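PDB 3I4P: transcriptional regulator, AsnC family from Agrobacterium tumefaciens str. C58, which probably binds specific DNA sequences through a winged helix-turn-helix domain to regulate transcription, and carries an Lrp/AsnC ligand-binding domain that also binds calcium. Local coordinates for residues D117-Y120 against K121-I124. Sequence-based numbering, arbitrary orientation.
Sequences DAFY and KRMI
Phe119 and Met123, a selenomethionine, meet one turn apart on the buried side of helix 113-126. The selenium lies 4.0 Å from Phe119 CZ, and seen from the ring centroid it sits 56° off the ring normal, an oblique Met-aromatic contact. Met123 CB stands above the same ring near its rim. Both side chains continue onto strand 104-110, at Val108 and Leu106, so this face of the helix packs against the sheet of the Lrp/AsnC domain. Next to it, Tyr120 and Ile124 make a second apolar pair: Ile124 CD1 comes within 4.0 Å of Tyr120 CZ at the hydroxyl end of the ring, and both residues rest on Val132, a calcium-binding position. CE of Met123 also reaches Tyr120 CD1, linking the two pairs.

Beneath the side chains run four i to i+4 bonds, of which Met123 N to Phe119 O is the shortest at 2.9 Å.

Farther out, Arg122 bends at chi3 (-47°) and folds back along the helix, laying one guanidinium face over Phe119 CA. Its NH2 ends at the edge of the Phe119 ring, the two planes 71° apart, and forms a salt bridge with Glu91. At the polar margin, Asp117 OD2 and Lys121 NZ form a long salt bridge of 3.5 Å. Asp117 OD1 pairs with Arg97 of a second subunit, whose guanidinium also lies close to Lys121 NZ. One carboxylate is therefore shared by two cations, one from its own helix and one from a second subunit, and probably balances part of their charge, joining an intrahelical ion pair to the subunit interface.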
ATOM      1  N   ASP A 117     -10.083  22.483   4.686  1.00 25.81           N
ATOM      2  CA  ASP A 117      -9.151  22.606   5.816  1.00 25.62           C
ATOM      3  C   ASP A 117      -9.863  23.047   7.116  1.00 25.33           C
ATOM      4  O   ASP A 117      -9.712  22.396   8.134  1.00 25.03           O
ATOM      5  CB  ASP A 117      -7.988  23.529   5.475  1.00 25.67           C
ATOM      6  CG  ASP A 117      -6.864  23.466   6.511  1.00 26.56           C
ATOM      7  OD1 ASP A 117      -6.576  22.384   7.059  1.00 28.72           O
ATOM      8  OD2 ASP A 117      -6.256  24.512   6.790  1.00 31.88           O
ATOM      9  N   ALA A 118     -10.678  24.100   7.065  1.00 26.12           N
ATOM     10  CA  ALA A 118     -11.389  24.591   8.279  1.00 27.06           C
ATOM     11  C   ALA A 118     -12.483  23.619   8.766  1.00 27.58           C
ATOM     12  O   ALA A 118     -12.807  23.588   9.957  1.00 28.26           O
ATOM     13  CB  ALA A 118     -11.970  26.006   8.050  1.00 26.36           C
ATOM     14  N   PHE A 119     -13.063  22.841   7.857  1.00 27.92           N
ATOM     15  CA  PHE A 119     -14.071  21.841   8.245  1.00 28.21           C
ATOM     16  C   PHE A 119     -13.373  20.728   9.042  1.00 28.45           C
ATOM     17  O   PHE A 119     -13.800  20.356  10.138  1.00 28.12           O
ATOM     18  CB  PHE A 119     -14.803  21.235   7.024  1.00 28.23           C
ATOM     19  CG  PHE A 119     -15.340  19.832   7.290  1.00 28.94           C
ATOM     20  CD1 PHE A 119     -16.508  19.647   8.019  1.00 29.19           C
ATOM     21  CD2 PHE A 119     -14.625  18.702   6.877  1.00 30.06           C
ATOM     22  CE1 PHE A 119     -16.970  18.358   8.329  1.00 29.86           C
ATOM     23  CE2 PHE A 119     -15.081  17.405   7.169  1.00 30.05           C
ATOM     24  CZ  PHE A 119     -16.258  17.229   7.888  1.00 29.36           C
ATOM     25  N   TYR A 120     -12.305  20.197   8.433  1.00 28.87           N
ATOM     26  CA  TYR A 120     -11.418  19.218   9.028  1.00 28.45           C
ATOM     27  C   TYR A 120     -10.947  19.609  10.428  1.00 28.25           C
ATOM     28  O   TYR A 120     -10.927  18.754  11.284  1.00 28.28           O
ATOM     29  CB  TYR A 120     -10.193  19.001   8.131  1.00 28.46           C
ATOM     30  CG  TYR A 120      -9.273  17.940   8.651  1.00 28.26           C
ATOM     31  CD1 TYR A 120      -9.465  16.617   8.293  1.00 29.35           C
ATOM     32  CD2 TYR A 120      -8.203  18.255   9.513  1.00 31.52           C
ATOM     33  CE1 TYR A 120      -8.641  15.613   8.777  1.00 31.13           C
ATOM     34  CE2 TYR A 120      -7.348  17.250   9.998  1.00 32.05           C
ATOM     35  CZ  TYR A 120      -7.597  15.923   9.629  1.00 32.33           C
ATOM     36  OH  TYR A 120      -6.812  14.883  10.063  1.00 34.31           O
ATOM     37  N   LYS A 121     -10.547  20.869  10.642  1.00 27.55           N
ATOM     38  CA  LYS A 121     -10.154  21.319  11.992  1.00 28.07           C
ATOM     39  C   LYS A 121     -11.307  21.245  12.981  1.00 26.55           C
ATOM     40  O   LYS A 121     -11.072  20.928  14.148  1.00 26.11           O
ATOM     41  CB  LYS A 121      -9.630  22.761  12.058  1.00 28.48           C
ATOM     42  CG  LYS A 121      -8.485  23.178  11.128  1.00 31.39           C
ATOM     43  CD  LYS A 121      -7.167  22.503  11.420  1.00 33.94           C
ATOM     44  CE  LYS A 121      -5.988  23.512  11.264  1.00 34.64           C
ATOM     45  NZ  LYS A 121      -6.272  24.627  10.315  1.00 33.31           N
ATOM     46  N   ARG A 122     -12.521  21.587  12.547  1.00 25.18           N
ATOM     47  CA  ARG A 122     -13.676  21.503  13.436  1.00 25.57           C
ATOM     48  C   ARG A 122     -14.010  20.053  13.758  1.00 25.67           C
ATOM     49  O   ARG A 122     -14.273  19.730  14.905  1.00 25.97           O
ATOM     50  CB  ARG A 122     -14.913  22.218  12.876  1.00 25.88           C
ATOM     51  CG  ARG A 122     -14.790  23.731  12.796  1.00 26.76           C
ATOM     52  CD  ARG A 122     -16.089  24.450  12.367  1.00 29.72           C
ATOM     53  NE  ARG A 122     -16.753  23.838  11.200  1.00 31.38           N
ATOM     54  CZ  ARG A 122     -16.567  24.197   9.919  1.00 35.62           C
ATOM     55  NH1 ARG A 122     -15.721  25.186   9.567  1.00 34.95           N
ATOM     56  NH2 ARG A 122     -17.222  23.538   8.961  1.00 36.76           N
HETATM   57  N   MSE A 123     -13.954  19.184  12.760  1.00 26.27           N
HETATM   58  CA  MSE A 123     -14.231  17.746  12.929  1.00 27.15           C
HETATM   59  C   MSE A 123     -13.275  17.112  13.919  1.00 27.38           C
HETATM   60  O   MSE A 123     -13.697  16.397  14.842  1.00 26.60           O
HETATM   61  CB  MSE A 123     -14.134  16.971  11.595  1.00 27.55           C
HETATM   62  CG  MSE A 123     -14.624  15.492  11.702  1.00 29.89           C
HETATM   63 SE   MSE A 123     -14.515  14.432  10.075  0.50 30.87          SE
HETATM   64  CE  MSE A 123     -12.610  14.266   9.973  1.00 28.93           C
ATOM     65  N   ILE A 124     -11.989  17.391  13.728  1.00 27.41           N
ATOM     66  CA  ILE A 124     -10.951  16.731  14.479  1.00 27.56           C
ATOM     67  C   ILE A 124     -10.894  17.269  15.934  1.00 28.23           C
ATOM     68  O   ILE A 124     -10.406  16.574  16.825  1.00 28.16           O
ATOM     69  CB  ILE A 124      -9.583  16.819  13.681  1.00 27.79           C
ATOM     70  CG1 ILE A 124      -8.905  15.459  13.591  1.00 27.15           C
ATOM     71  CG2 ILE A 124      -8.671  17.895  14.226  1.00 26.57           C
ATOM     72  CD1 ILE A 124      -9.667  14.455  12.778  1.00 24.09           C
TER